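Local coordinates for LanC-like protein GCR2 (Arabidopsis thaliana, PDB 3T33) that binds zinc in a LanC-like helical fold and may play a role in abscisic acid signalling, at residues E50-Y55 against Y397-M402; N110-D115 against Y150-A155; G137-K142 against N185-Q190; V285-G290 against G331-I336; G293-L298 against T340-S345. All blocks are in the same frame, centred on the assembly; numbering follows the deposited sequence.

Contact 1 (E50-Y55 against Y397-M402); sequences EKLHRY and YMLLDM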
# COMPACT_ATOMS: atom_id res chain seq x y z
N GLU A 50 12.24 -17.63 3.69
CA GLU A 50 11.77 -18.88 3.11
C GLU A 50 10.51 -19.44 3.80
O GLU A 50 9.56 -19.86 3.13
CB GLU A 50 12.87 -19.91 3.13
CG GLU A 50 12.44 -21.17 2.41
CD GLU A 50 13.44 -22.32 2.52
OE1 GLU A 50 14.67 -22.05 2.66
OE2 GLU A 50 12.98 -23.50 2.46
N LYS A 51 10.47 -19.40 5.12
CA LYS A 51 9.28 -19.81 5.82
C LYS A 51 8.07 -18.96 5.43
O LYS A 51 6.99 -19.51 5.21
CB LYS A 51 9.47 -19.73 7.33
CG LYS A 51 8.38 -20.43 8.05
CD LYS A 51 8.59 -20.44 9.61
CE LYS A 51 9.71 -21.35 10.08
NZ LYS A 51 9.48 -22.81 9.67
N LEU A 52 8.22 -17.63 5.37
CA LEU A 52 7.06 -16.78 5.07
C LEU A 52 6.60 -17.01 3.62
O LEU A 52 5.41 -16.92 3.28
CB LEU A 52 7.43 -15.29 5.18
CG LEU A 52 7.05 -14.49 6.39
CD1 LEU A 52 7.21 -15.30 7.63
CD2 LEU A 52 7.88 -13.25 6.38
N HIS A 53 7.57 -17.26 2.77
CA HIS A 53 7.31 -17.57 1.40
C HIS A 53 6.41 -18.83 1.26
O HIS A 53 5.41 -18.77 0.55
CB HIS A 53 8.61 -17.70 0.66
CG HIS A 53 8.42 -18.12 -0.75
ND1 HIS A 53 7.96 -17.25 -1.73
CD2 HIS A 53 8.63 -19.31 -1.37
CE1 HIS A 53 7.91 -17.90 -2.89
NE2 HIS A 53 8.30 -19.14 -2.69
N ARG A 54 6.71 -19.90 2.00
CA ARG A 54 5.91 -21.12 1.93
C ARG A 54 4.51 -20.89 2.42
O ARG A 54 3.56 -21.37 1.82
CB ARG A 54 6.57 -22.27 2.70
CG ARG A 54 7.89 -22.72 2.02
CD ARG A 54 7.57 -23.55 0.78
NE ARG A 54 8.42 -23.33 -0.39
CZ ARG A 54 8.11 -23.80 -1.62
NH1 ARG A 54 6.99 -24.52 -1.81
NH2 ARG A 54 8.91 -23.56 -2.65
N TYR A 55 4.39 -20.14 3.51
CA TYR A 55 3.10 -19.73 4.04
C TYR A 55 2.31 -18.90 3.02
O TYR A 55 1.14 -19.09 2.86
CB TYR A 55 3.27 -18.85 5.29
CG TYR A 55 1.99 -18.80 6.05
CD1 TYR A 55 1.47 -19.97 6.59
CD2 TYR A 55 1.28 -17.61 6.26
CE1 TYR A 55 0.29 -19.98 7.31
CE2 TYR A 55 0.09 -17.59 6.99
CZ TYR A 55 -0.40 -18.79 7.51
OH TYR A 55 -1.58 -18.88 8.23
N TYR A 397 0.36 -11.01 -0.00
CA TYR A 397 1.07 -10.07 -0.82
C TYR A 397 2.25 -9.51 -0.01
O TYR A 397 3.37 -9.38 -0.49
CB TYR A 397 0.09 -8.95 -1.24
CG TYR A 397 0.67 -8.03 -2.27
CD1 TYR A 397 1.63 -7.04 -1.92
CD2 TYR A 397 0.27 -8.13 -3.60
CE1 TYR A 397 2.18 -6.20 -2.93
CE2 TYR A 397 0.82 -7.31 -4.59
CZ TYR A 397 1.79 -6.37 -4.27
OH TYR A 397 2.31 -5.57 -5.30
N MET A 398 1.99 -9.19 1.24
CA MET A 398 2.99 -8.62 2.12
C MET A 398 4.07 -9.70 2.37
O MET A 398 5.29 -9.42 2.30
CB MET A 398 2.31 -8.14 3.43
CG MET A 398 3.23 -7.45 4.43
SD MET A 398 4.16 -8.69 5.29
CE MET A 398 2.91 -9.24 6.43
N LEU A 399 3.63 -10.93 2.57
CA LEU A 399 4.55 -12.03 2.86
C LEU A 399 5.54 -12.24 1.72
O LEU A 399 6.80 -12.30 1.94
CB LEU A 399 3.79 -13.32 3.18
CG LEU A 399 3.39 -13.76 4.59
CD1 LEU A 399 3.60 -12.69 5.65
CD2 LEU A 399 1.97 -14.48 4.64
N LEU A 400 4.98 -12.27 0.50
CA LEU A 400 5.81 -12.38 -0.69
C LEU A 400 6.80 -11.23 -0.78
O LEU A 400 7.96 -11.41 -1.22
CB LEU A 400 4.91 -12.39 -1.92
CG LEU A 400 4.09 -13.69 -2.04
CD1 LEU A 400 3.06 -13.63 -3.17
CD2 LEU A 400 5.01 -14.95 -2.22
N ASP A 401 6.37 -10.03 -0.40
CA ASP A 401 7.22 -8.83 -0.56
C ASP A 401 8.40 -8.86 0.52
O ASP A 401 9.45 -8.20 0.35
CB ASP A 401 6.35 -7.59 -0.41
CG ASP A 401 6.43 -6.64 -1.56
OD1 ASP A 401 7.29 -6.79 -2.46
OD2 ASP A 401 5.59 -5.69 -1.56
N MET A 402 8.20 -9.61 1.62
CA MET A 402 9.31 -9.83 2.60
C MET A 402 10.49 -10.63 2.02
O MET A 402 11.60 -10.56 2.52
CB MET A 402 8.84 -10.50 3.87
CG MET A 402 7.76 -9.77 4.66
SD MET A 402 8.40 -8.34 5.56
CE MET A 402 9.25 -9.19 6.88
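Tyr-55 (chi1 -162°) and His-53 (chi1 176°) both carry CG anti to the backbone N, which lays each CG beside its own carbonyl carbon. The two rings leave helix 45-69 on the two sides of Leu-52, and each meets a different leucine of 397-402. Tyr-55 receives Leu-399 at its edge: the methyl CD2 of Leu-399 lies in the ring plane, 3.6 Å from Tyr-55 CD2. His-53 brings its ND1 to 3.8 Å from CD2 of Leu-400, with CE1 a little farther from the same methyl. Between these two pairs, Leu-52 and Leu-399 point at each other and their side chains cross at about a right angle, Leu-52 CG 4.0 Å from Leu-399 CD1. The base of Leu-399 also rests on the backbone, its CB 3.9 Å from Leu-52 O. About a turn after Leu-399, Met-402 offers its stem to the CD2 methyl of Leu-52, Met-402 CB lying 3.8 Å from Leu-52 CD2; past CG the methionine bends. No hydrogen bond joins the segments, so what holds them is the fit of apolar surface. The axes of the two segments run roughly antiparallel, at 149° and 8.3 Å apart, joining an early helix to the last one of the chain in this all-helical LanC-like fold, away from the zinc. Leu-367 of helix 353-375 packs against Leu-52 and Tyr-55. Helix 84-98 adds Thr-98 beside His-53 and Leu-90 beside Leu-400.

Contact 2 (N110-D115 against Y150-A155); sequences NVEACD and YDRYLA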
# COMPACT_ATOMS: atom_id res chain seq x y z
N ASN A 110 -7.29 -13.68 -15.17
CA ASN A 110 -8.10 -12.90 -14.22
C ASN A 110 -8.38 -11.48 -14.73
O ASN A 110 -9.47 -10.96 -14.51
CB ASN A 110 -7.41 -12.78 -12.88
CG ASN A 110 -7.35 -14.11 -12.12
OD1 ASN A 110 -7.05 -14.10 -10.93
ND2 ASN A 110 -7.63 -15.22 -12.77
N VAL A 111 -7.37 -10.86 -15.37
CA VAL A 111 -7.44 -9.46 -15.84
C VAL A 111 -8.52 -9.36 -16.93
O VAL A 111 -9.47 -8.54 -16.82
CB VAL A 111 -6.08 -8.95 -16.38
CG1 VAL A 111 -6.18 -7.53 -16.88
CG2 VAL A 111 -5.01 -8.95 -15.27
N GLU A 112 -8.38 -10.22 -17.94
CA GLU A 112 -9.35 -10.35 -19.01
C GLU A 112 -10.79 -10.48 -18.50
O GLU A 112 -11.66 -9.74 -18.96
CB GLU A 112 -8.97 -11.52 -19.90
CG GLU A 112 -10.03 -11.96 -20.89
CD GLU A 112 -9.38 -12.83 -21.95
OE1 GLU A 112 -9.36 -14.10 -21.78
OE2 GLU A 112 -8.81 -12.24 -22.92
N ALA A 113 -11.04 -11.39 -17.55
CA ALA A 113 -12.37 -11.43 -16.91
C ALA A 113 -12.76 -10.11 -16.21
O ALA A 113 -13.92 -9.76 -16.16
CB ALA A 113 -12.50 -12.58 -15.94
N CYS A 114 -11.79 -9.39 -15.68
CA CYS A 114 -12.10 -8.18 -14.95
C CYS A 114 -12.47 -7.11 -15.97
O CYS A 114 -13.31 -6.26 -15.69
CB CYS A 114 -10.88 -7.76 -14.12
SG CYS A 114 -10.70 -8.73 -12.55
N ASP A 115 -11.81 -7.16 -17.12
CA ASP A 115 -12.04 -6.24 -18.19
C ASP A 115 -13.49 -6.31 -18.69
O ASP A 115 -14.21 -5.30 -18.66
CB ASP A 115 -11.08 -6.53 -19.30
CG ASP A 115 -11.14 -5.49 -20.42
OD1 ASP A 115 -11.51 -4.31 -20.19
OD2 ASP A 115 -10.81 -5.88 -21.56
N TYR A 150 -0.81 -6.28 -25.26
CA TYR A 150 -0.34 -5.08 -24.63
C TYR A 150 -1.04 -3.84 -25.22
O TYR A 150 -1.53 -2.97 -24.44
CB TYR A 150 1.15 -4.95 -24.78
CG TYR A 150 1.66 -3.55 -24.54
CD1 TYR A 150 1.63 -3.00 -23.27
CD2 TYR A 150 2.25 -2.81 -25.58
CE1 TYR A 150 2.12 -1.77 -23.03
CE2 TYR A 150 2.75 -1.53 -25.33
CZ TYR A 150 2.66 -1.01 -24.06
OH TYR A 150 3.12 0.26 -23.73
N ASP A 151 -1.07 -3.77 -26.58
CA ASP A 151 -1.64 -2.62 -27.29
C ASP A 151 -3.08 -2.51 -26.94
O ASP A 151 -3.62 -1.40 -26.72
CB ASP A 151 -1.56 -2.81 -28.78
CG ASP A 151 -0.12 -2.80 -29.28
OD1 ASP A 151 0.74 -2.11 -28.69
OD2 ASP A 151 0.11 -3.47 -30.30
N ARG A 152 -3.70 -3.67 -26.84
CA ARG A 152 -5.11 -3.68 -26.60
C ARG A 152 -5.45 -3.11 -25.21
O ARG A 152 -6.40 -2.33 -25.07
CB ARG A 152 -5.67 -5.08 -26.87
CG ARG A 152 -6.86 -5.51 -25.99
CD ARG A 152 -7.25 -7.00 -26.28
NE ARG A 152 -7.77 -7.66 -25.07
CZ ARG A 152 -7.84 -8.98 -24.88
NH1 ARG A 152 -7.43 -9.83 -25.82
NH2 ARG A 152 -8.32 -9.43 -23.73
N TYR A 153 -4.68 -3.47 -24.18
CA TYR A 153 -4.95 -2.86 -22.85
C TYR A 153 -4.50 -1.39 -22.80
O TYR A 153 -5.09 -0.58 -22.12
CB TYR A 153 -4.27 -3.60 -21.70
CG TYR A 153 -4.95 -4.88 -21.28
CD1 TYR A 153 -6.18 -4.86 -20.62
CD2 TYR A 153 -4.33 -6.13 -21.55
CE1 TYR A 153 -6.82 -6.05 -20.26
CE2 TYR A 153 -4.94 -7.31 -21.17
CZ TYR A 153 -6.17 -7.28 -20.51
OH TYR A 153 -6.76 -8.47 -20.19
N LEU A 154 -3.41 -1.10 -23.50
CA LEU A 154 -2.95 0.26 -23.65
C LEU A 154 -3.98 1.20 -24.32
O LEU A 154 -4.16 2.35 -23.85
CB LEU A 154 -1.65 0.25 -24.42
CG LEU A 154 -1.01 1.62 -24.57
CD1 LEU A 154 -0.80 2.19 -23.20
CD2 LEU A 154 0.24 1.54 -25.36
N ALA A 155 -4.66 0.71 -25.37
CA ALA A 155 -5.78 1.43 -26.03
C ALA A 155 -6.97 1.63 -25.06
O ALA A 155 -7.59 2.70 -25.03
CB ALA A 155 -6.25 0.69 -27.34
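Glu-112 and Arg-152 make the one salt bridge between the segments. Arg-152 NH2 donates to Glu-112 OE2 over 3.0 Å with a nearly straight N-H...O angle of 167°. The carboxylate and guanidinium planes are only 8° apart, yet the pairing is one-armed: the oxygen uses its anti lone pair, the one turned away from its sister oxygen, and meets the guanidinium at its edge. Glu-112 reaches this point on an extended chain, its CG anti to the backbone N. It is exposed to solvent, which would be expected to soften the attraction.

The apolar part belongs to Val-111 and Tyr-153. Val-111 CG1 lies 3.6 Å from Tyr-153 CZ and 3.5 Å from Tyr-153 OH, so the valine meets the phenol end of the ring. That hydroxyl also comes within 3.3 Å of Glu-112 N, but the angle is too poor for a hydrogen bond.

Looser still is the approach of Asp-115, whose OD2 is 4.2 Å from Tyr-153 CE1. Its carboxylate is engaged elsewhere, in salt bridges to Arg-156 and Arg-119 and a hydrogen bond to Tyr-130, while Arg-156 also makes a cation-pi contact with Tyr-153.

Helices 101-118 and 147-158 belong to the LanC-like alpha/alpha barrel, away from the zinc site. The axes of the two segments stay 12.9 Å apart, 35° from parallel, so long side chains must span the gap. Helix 130-144, which comes between them in the chain, packs alongside, with Leu-136 against Val-111, Val-133 against Asp-115 and Ala-138 against Tyr-153.

Contact 3 (G137-K142 against N185-Q190); sequences GAVAAK and NKHIGQ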
# COMPACT_ATOMS: atom_id res chain seq x y z
N GLY A 137 -3.12 -5.23 -16.83
CA GLY A 137 -3.22 -5.99 -18.08
C GLY A 137 -2.01 -5.71 -18.93
O GLY A 137 -1.37 -6.65 -19.40
N ALA A 138 -1.73 -4.42 -19.15
CA ALA A 138 -0.67 -4.00 -20.05
C ALA A 138 0.73 -4.41 -19.54
O ALA A 138 1.59 -4.75 -20.30
CB ALA A 138 -0.72 -2.45 -20.28
N VAL A 139 0.91 -4.39 -18.23
CA VAL A 139 2.21 -4.72 -17.64
C VAL A 139 2.41 -6.24 -17.71
O VAL A 139 3.43 -6.72 -18.16
CB VAL A 139 2.36 -4.11 -16.21
CG1 VAL A 139 3.60 -4.66 -15.53
CG2 VAL A 139 2.44 -2.55 -16.29
N ALA A 140 1.39 -6.98 -17.30
CA ALA A 140 1.42 -8.45 -17.35
C ALA A 140 1.66 -8.94 -18.77
O ALA A 140 2.48 -9.82 -18.96
CB ALA A 140 0.19 -9.06 -16.73
N ALA A 141 1.03 -8.31 -19.77
CA ALA A 141 1.27 -8.63 -21.21
C ALA A 141 2.67 -8.33 -21.70
O ALA A 141 3.21 -9.06 -22.52
CB ALA A 141 0.22 -7.93 -22.13
N LYS A 142 3.21 -7.21 -21.25
CA LYS A 142 4.59 -6.88 -21.53
C LYS A 142 5.51 -7.97 -20.93
O LYS A 142 6.44 -8.41 -21.57
CB LYS A 142 4.95 -5.47 -20.99
CG LYS A 142 6.00 -4.68 -21.82
CD LYS A 142 5.64 -4.67 -23.32
CE LYS A 142 6.56 -3.83 -24.20
NZ LYS A 142 6.08 -3.94 -25.62
N ASN A 185 3.72 3.71 -16.72
CA ASN A 185 4.94 4.26 -17.37
C ASN A 185 6.26 3.71 -16.74
O ASN A 185 7.19 3.34 -17.45
CB ASN A 185 4.91 5.82 -17.39
CG ASN A 185 3.94 6.41 -18.53
OD1 ASN A 185 3.21 5.68 -19.22
ND2 ASN A 185 3.99 7.70 -18.72
N LYS A 186 6.32 3.70 -15.43
CA LYS A 186 7.49 3.19 -14.71
C LYS A 186 7.79 1.74 -15.14
O LYS A 186 8.92 1.43 -15.54
CB LYS A 186 7.18 3.28 -13.20
CG LYS A 186 8.09 2.48 -12.27
CD LYS A 186 9.17 3.37 -11.63
CE LYS A 186 9.67 2.84 -10.26
NZ LYS A 186 10.10 3.97 -9.35
N HIS A 187 6.78 0.88 -15.11
CA HIS A 187 6.91 -0.51 -15.43
C HIS A 187 7.25 -0.83 -16.87
O HIS A 187 8.13 -1.68 -17.11
CB HIS A 187 5.66 -1.29 -15.03
CG HIS A 187 5.57 -1.56 -13.55
ND1 HIS A 187 5.67 -2.82 -13.02
CD2 HIS A 187 5.44 -0.71 -12.49
CE1 HIS A 187 5.57 -2.76 -11.70
NE2 HIS A 187 5.43 -1.49 -11.36
N ILE A 188 6.55 -0.18 -17.82
CA ILE A 188 6.88 -0.39 -19.23
C ILE A 188 8.22 0.27 -19.53
O ILE A 188 8.90 -0.15 -20.45
CB ILE A 188 5.84 0.21 -20.22
CG1 ILE A 188 4.47 -0.42 -20.08
CG2 ILE A 188 6.31 0.06 -21.66
CD1 ILE A 188 4.47 -1.91 -19.86
N GLY A 189 8.57 1.33 -18.79
CA GLY A 189 9.79 2.13 -19.05
C GLY A 189 9.64 2.94 -20.36
O GLY A 189 10.62 3.18 -21.11
N GLN A 190 8.41 3.37 -20.61
CA GLN A 190 8.06 4.12 -21.81
C GLN A 190 6.97 5.13 -21.44
O GLN A 190 6.26 5.00 -20.40
CB GLN A 190 7.54 3.17 -22.88
CG GLN A 190 8.59 2.42 -23.73
CD GLN A 190 7.88 1.56 -24.77
OE1 GLN A 190 6.92 2.02 -25.40
NE2 GLN A 190 8.30 0.30 -24.91
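Ala-138 is the first residue of 137-142 to meet Ile-188, where helices 130-144 and 174-188 pack in the alpha/alpha barrel of the LanC-like family: its carbonyl O lies 4.1 Å from Ile-188 CD1. Next comes Val-139, which straddles the base of His-187 with its two methyls. CG2 lies 3.7 Å from His-187 CB, whereas CG1, anti to the backbone N, stands 3.7 Å from His-187 ND1; the two side chains cross at about a right angle. The imidazole is itself stacked on Phe-183, one turn back on its own helix. Val-139 CG2 also meets Ile-188 CD1, though more loosely, at 4.2 Å.

One turn later Lys-142 bends at chi2 (50°), and its amino group goes off to a salt bridge with Asp-147 and a cation-pi contact with Tyr-150, leaving the aliphatic stem to face the isoleucine. Helix 174-188 stops just here: Gly-189, with a positive phi that favours glycine, is the first residue to leave it. The methyl reaching back from that helix end is the common point of all three residues, and its closest partner among them is the lysine stem, Ile-188 CD1 lying 3.7 Å from Lys-142 CG.

Contact 4 (V285-G290 against G331-I336); sequences VHWCHG and GICHGI. With ZN (zinc ion), chain B.
Cys-288 and Cys-333 point their sulfurs at one zinc ion from two different loops, and His-334 adds a ring nitrogen. The metal lies 2.2 Å from Cys-288 SG, 2.3 Å from Cys-333 SG and 1.9 Å from His-334 ND1. Cys-288 has its SG between the backbone N and the carbonyl carbon (chi1 56°), which turns the sulfur toward the metal and the 331-336 loop; there it stands at the edge of the His-334 imidazole, near its plane. The other sulfur, Cys-333 SG, faces the edge of the Trp-287 indole, 3.8 Å from Trp-287 CE3. The His-286 ring lies against His-334, with CB of His-334 over its face and the two imidazole planes 37° apart, although the modelled approach is too tight to be trusted in detail.

Two cysteines and a histidine on loops that each lead into a helix make up the zinc site of this LanC-like protein, and one further ligand atom from outside 285-290 and 331-336 completes the coordination. Gly-290 and Gly-335 are the N-caps of those helices.

On the backbone side of the site, a water ties the loops together. It accepts from Trp-287 N at 3.0 Å and Gly-335 N at 3.2 Å and donates to Cys-333 O. Cys-288 N also donates to Cys-333 O, an oxygen whose uncertain placing makes both of these bonds less sure. Farther out, Phe-410 stacks on the Trp-287 indole and Tyr-413 meets it edge-to-face.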
# COMPACT_ATOMS: atom_id res chain seq x y z
N VAL A 285 -5.32 4.12 13.36
CA VAL A 285 -3.88 3.95 13.01
C VAL A 285 -3.83 2.99 11.82
O VAL A 285 -3.54 1.81 11.98
CB VAL A 285 -3.07 3.43 14.22
CG1 VAL A 285 -1.56 3.30 13.88
CG2 VAL A 285 -3.29 4.32 15.45
N HIS A 286 -4.21 3.49 10.64
CA HIS A 286 -4.45 2.61 9.46
C HIS A 286 -3.65 3.22 8.35
O HIS A 286 -3.28 4.39 8.42
CB HIS A 286 -5.89 2.71 8.94
CG HIS A 286 -6.97 2.29 9.90
ND1 HIS A 286 -6.73 1.59 11.06
CD2 HIS A 286 -8.32 2.40 9.80
CE1 HIS A 286 -7.88 1.32 11.67
NE2 HIS A 286 -8.87 1.77 10.90
N TRP A 287 -3.39 2.41 7.32
CA TRP A 287 -2.99 2.96 6.04
C TRP A 287 -4.07 3.97 5.64
O TRP A 287 -3.75 5.05 5.22
CB TRP A 287 -3.00 1.87 4.96
CG TRP A 287 -2.72 2.46 3.64
CD1 TRP A 287 -1.55 3.00 3.24
CD2 TRP A 287 -3.64 2.62 2.56
NE1 TRP A 287 -1.66 3.47 1.95
CE2 TRP A 287 -2.94 3.26 1.52
CE3 TRP A 287 -4.99 2.31 2.37
CZ2 TRP A 287 -3.55 3.60 0.28
CZ3 TRP A 287 -5.59 2.63 1.14
CH2 TRP A 287 -4.86 3.25 0.11
N CYS A 288 -5.34 3.59 5.69
CA CYS A 288 -6.37 4.45 5.09
C CYS A 288 -6.47 5.76 5.86
O CYS A 288 -6.45 6.81 5.24
CB CYS A 288 -7.71 3.74 4.84
SG CYS A 288 -8.40 3.01 6.26
N HIS A 289 -6.45 5.71 7.18
CA HIS A 289 -6.45 6.92 8.03
C HIS A 289 -5.45 6.77 9.17
O HIS A 289 -5.42 5.74 9.85
CB HIS A 289 -7.84 7.13 8.68
CG HIS A 289 -8.98 7.13 7.70
ND1 HIS A 289 -9.23 8.18 6.83
CD2 HIS A 289 -9.96 6.21 7.46
CE1 HIS A 289 -10.29 7.89 6.10
NE2 HIS A 289 -10.76 6.71 6.46
N GLY A 290 -4.65 7.79 9.41
CA GLY A 290 -3.76 7.73 10.57
C GLY A 290 -2.29 7.64 10.19
O GLY A 290 -1.91 7.80 9.03
N GLY A 331 -5.62 -7.12 7.46
CA GLY A 331 -5.42 -6.72 6.08
C GLY A 331 -4.50 -5.56 5.75
O GLY A 331 -3.75 -5.11 6.57
N ILE A 332 -4.58 -5.10 4.50
CA ILE A 332 -3.75 -4.08 3.96
C ILE A 332 -4.26 -2.67 4.26
O ILE A 332 -3.50 -1.84 4.79
CB ILE A 332 -3.60 -4.29 2.45
CG1 ILE A 332 -2.66 -5.47 2.14
CG2 ILE A 332 -3.12 -3.03 1.73
CD1 ILE A 332 -1.19 -5.25 2.42
N CYS A 333 -5.52 -2.40 3.92
CA CYS A 333 -6.11 -1.09 4.16
C CYS A 333 -5.91 -0.64 5.61
O CYS A 333 -5.20 0.32 5.88
CB CYS A 333 -7.60 -1.10 3.81
SG CYS A 333 -8.24 0.47 3.20
N HIS A 334 -6.54 -1.36 6.53
CA HIS A 334 -6.43 -1.05 7.95
C HIS A 334 -6.19 -2.30 8.78
O HIS A 334 -7.09 -2.79 9.46
CB HIS A 334 -7.70 -0.33 8.44
CG HIS A 334 -8.94 -0.74 7.70
ND1 HIS A 334 -9.40 -0.07 6.59
CD2 HIS A 334 -9.82 -1.74 7.93
CE1 HIS A 334 -10.51 -0.64 6.16
NE2 HIS A 334 -10.78 -1.66 6.95
N GLY A 335 -4.97 -2.82 8.71
CA GLY A 335 -4.61 -4.02 9.45
C GLY A 335 -3.11 -4.16 9.62
O GLY A 335 -2.35 -3.23 9.38
N ILE A 336 -2.68 -5.35 10.04
CA ILE A 336 -1.27 -5.63 10.25
C ILE A 336 -0.50 -5.81 8.94
O ILE A 336 0.52 -5.17 8.75
CB ILE A 336 -1.07 -6.81 11.21
CG1 ILE A 336 -1.79 -6.49 12.53
CG2 ILE A 336 0.44 -7.07 11.43
CD1 ILE A 336 -1.88 -7.65 13.56
ZN ZN B . -9.07 1.18 5.22
O HOH W 1 -3.24 -0.57 7.27

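Contact 5 (G293-L298 against T340-S345); sequences GVALTL and TYVFLS
Leu-296 supplies the main bump: its CD1 methyl pushes into a shallow hollow on helix 336-350 formed by Tyr-341, Val-342 and Ser-345. The floor is largely backbone, with Leu-296 CD1 3.6 Å from Tyr-341 O and 3.7 Å from Val-342 CA. One wall is Ser-345, whose CB lies 3.7 Å from Leu-296 CD1. The other is made more loosely by Val-342, its CG2 4.2 Å from the same methyl.

Beside this methyl Ala-295 gives a much smaller bump, which meets CG1 of Val-342: anti to the backbone N (chi1 177°), CG1 ends 4.0 Å from Ala-295 CB. The axes of the two segments lie 17° from parallel and 9.2 Å apart. Their helices are near-parallel neighbours in the LanC-like alpha/alpha barrel, each following one of the zinc-binding loops.

No hydrogen bond crosses between the segments. Tyr-341 OH turns away to Asp-401, Ser-345 OG to Glu-414, and Thr-297 OG1 bonds to Gly-293 O in its own helix and to Tyr-413. With the polar ends satisfied elsewhere, cohesion here rests on dispersion and the exclusion of water.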
# COMPACT_ATOMS: atom_id res chain seq x y z
N GLY A 293 -0.45 5.45 6.83
CA GLY A 293 -0.49 6.00 5.46
C GLY A 293 0.35 7.24 5.37
O GLY A 293 1.07 7.47 4.38
N VAL A 294 0.31 8.04 6.43
CA VAL A 294 1.04 9.29 6.42
C VAL A 294 2.54 8.98 6.50
O VAL A 294 3.37 9.55 5.74
CB VAL A 294 0.58 10.14 7.61
CG1 VAL A 294 1.50 11.36 7.80
CG2 VAL A 294 -0.90 10.52 7.43
N ALA A 295 2.91 8.03 7.36
CA ALA A 295 4.36 7.67 7.42
C ALA A 295 4.94 7.30 6.06
O ALA A 295 6.00 7.77 5.65
CB ALA A 295 4.55 6.55 8.37
N LEU A 296 4.22 6.49 5.31
CA LEU A 296 4.61 6.13 3.95
C LEU A 296 4.83 7.35 3.07
O LEU A 296 5.74 7.41 2.22
CB LEU A 296 3.52 5.24 3.39
CG LEU A 296 3.67 3.73 3.22
CD1 LEU A 296 4.56 3.01 4.26
CD2 LEU A 296 2.30 2.94 2.89
N THR A 297 4.01 8.37 3.26
CA THR A 297 4.15 9.60 2.49
C THR A 297 5.35 10.40 2.95
O THR A 297 6.07 10.97 2.14
CB THR A 297 2.90 10.47 2.63
OG1 THR A 297 1.74 9.66 2.41
CG2 THR A 297 2.92 11.60 1.64
N LEU A 298 5.57 10.50 4.25
CA LEU A 298 6.77 11.23 4.75
C LEU A 298 8.05 10.48 4.32
O LEU A 298 9.04 11.09 3.93
CB LEU A 298 6.71 11.41 6.25
CG LEU A 298 5.57 12.38 6.61
CD1 LEU A 298 5.41 12.42 8.08
CD2 LEU A 298 5.92 13.78 6.04
N THR A 340 2.77 -3.33 8.37
CA THR A 340 4.10 -3.83 8.13
C THR A 340 4.93 -2.97 7.18
O THR A 340 6.14 -2.76 7.41
CB THR A 340 4.02 -5.29 7.57
OG1 THR A 340 3.38 -6.06 8.56
CG2 THR A 340 5.39 -5.88 7.33
N TYR A 341 4.28 -2.46 6.13
CA TYR A 341 4.95 -1.66 5.10
C TYR A 341 5.52 -0.41 5.66
O TYR A 341 6.51 0.16 5.14
CB TYR A 341 4.01 -1.34 3.93
CG TYR A 341 3.90 -2.48 2.89
CD1 TYR A 341 4.89 -2.67 1.93
CD2 TYR A 341 2.84 -3.37 2.93
CE1 TYR A 341 4.79 -3.75 1.01
CE2 TYR A 341 2.76 -4.45 2.03
CZ TYR A 341 3.71 -4.61 1.06
OH TYR A 341 3.61 -5.65 0.14
N VAL A 342 4.93 0.08 6.74
CA VAL A 342 5.60 1.23 7.38
C VAL A 342 7.06 0.89 7.73
O VAL A 342 7.99 1.64 7.38
CB VAL A 342 4.84 1.70 8.66
CG1 VAL A 342 5.60 2.80 9.31
CG2 VAL A 342 3.47 2.24 8.29
N PHE A 343 7.29 -0.25 8.39
CA PHE A 343 8.67 -0.62 8.74
C PHE A 343 9.57 -0.90 7.57
O PHE A 343 10.69 -0.45 7.54
CB PHE A 343 8.64 -1.75 9.78
CG PHE A 343 7.69 -1.46 10.90
CD1 PHE A 343 7.79 -0.25 11.59
CD2 PHE A 343 6.67 -2.34 11.23
CE1 PHE A 343 6.93 0.04 12.64
CE2 PHE A 343 5.81 -2.08 12.26
CZ PHE A 343 5.91 -0.87 12.97
N LEU A 344 9.06 -1.63 6.60
CA LEU A 344 9.71 -1.81 5.30
C LEU A 344 10.04 -0.50 4.65
O LEU A 344 11.11 -0.36 4.06
CB LEU A 344 8.81 -2.58 4.35
CG LEU A 344 8.64 -4.00 4.84
CD1 LEU A 344 7.62 -4.74 3.92
CD2 LEU A 344 9.97 -4.77 4.91
N SER A 345 9.17 0.48 4.77
CA SER A 345 9.46 1.74 4.13
C SER A 345 10.62 2.48 4.83
O SER A 345 11.43 3.14 4.19
CB SER A 345 8.21 2.66 4.11
OG SER A 345 8.30 3.61 3.01

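In the fold
Along the chain contacts 2 and 3 interleave first, then contacts 4 and 5 do the same, while contact 1 brackets them all by bringing helix 45-69 to helix 392-402. Contacts 2 and 3, centred 12 Å apart, form one patch in which helix 130-144 packs against helix 147-158. Contacts 4 and 5, centred 11 Å apart, form another: the two zinc loops lead into helices 291-305 and 336-350, and Trp-287 rests on Leu-296. Contact 1, its centre 19 Å from those of contacts 4 and 5, touches contact 5 through a probable hydrogen bond between Asp-401 and Tyr-341. The centres of contacts 2 and 3 lie 25 to 31 Å from those of contacts 4 and 5, far from the zinc site.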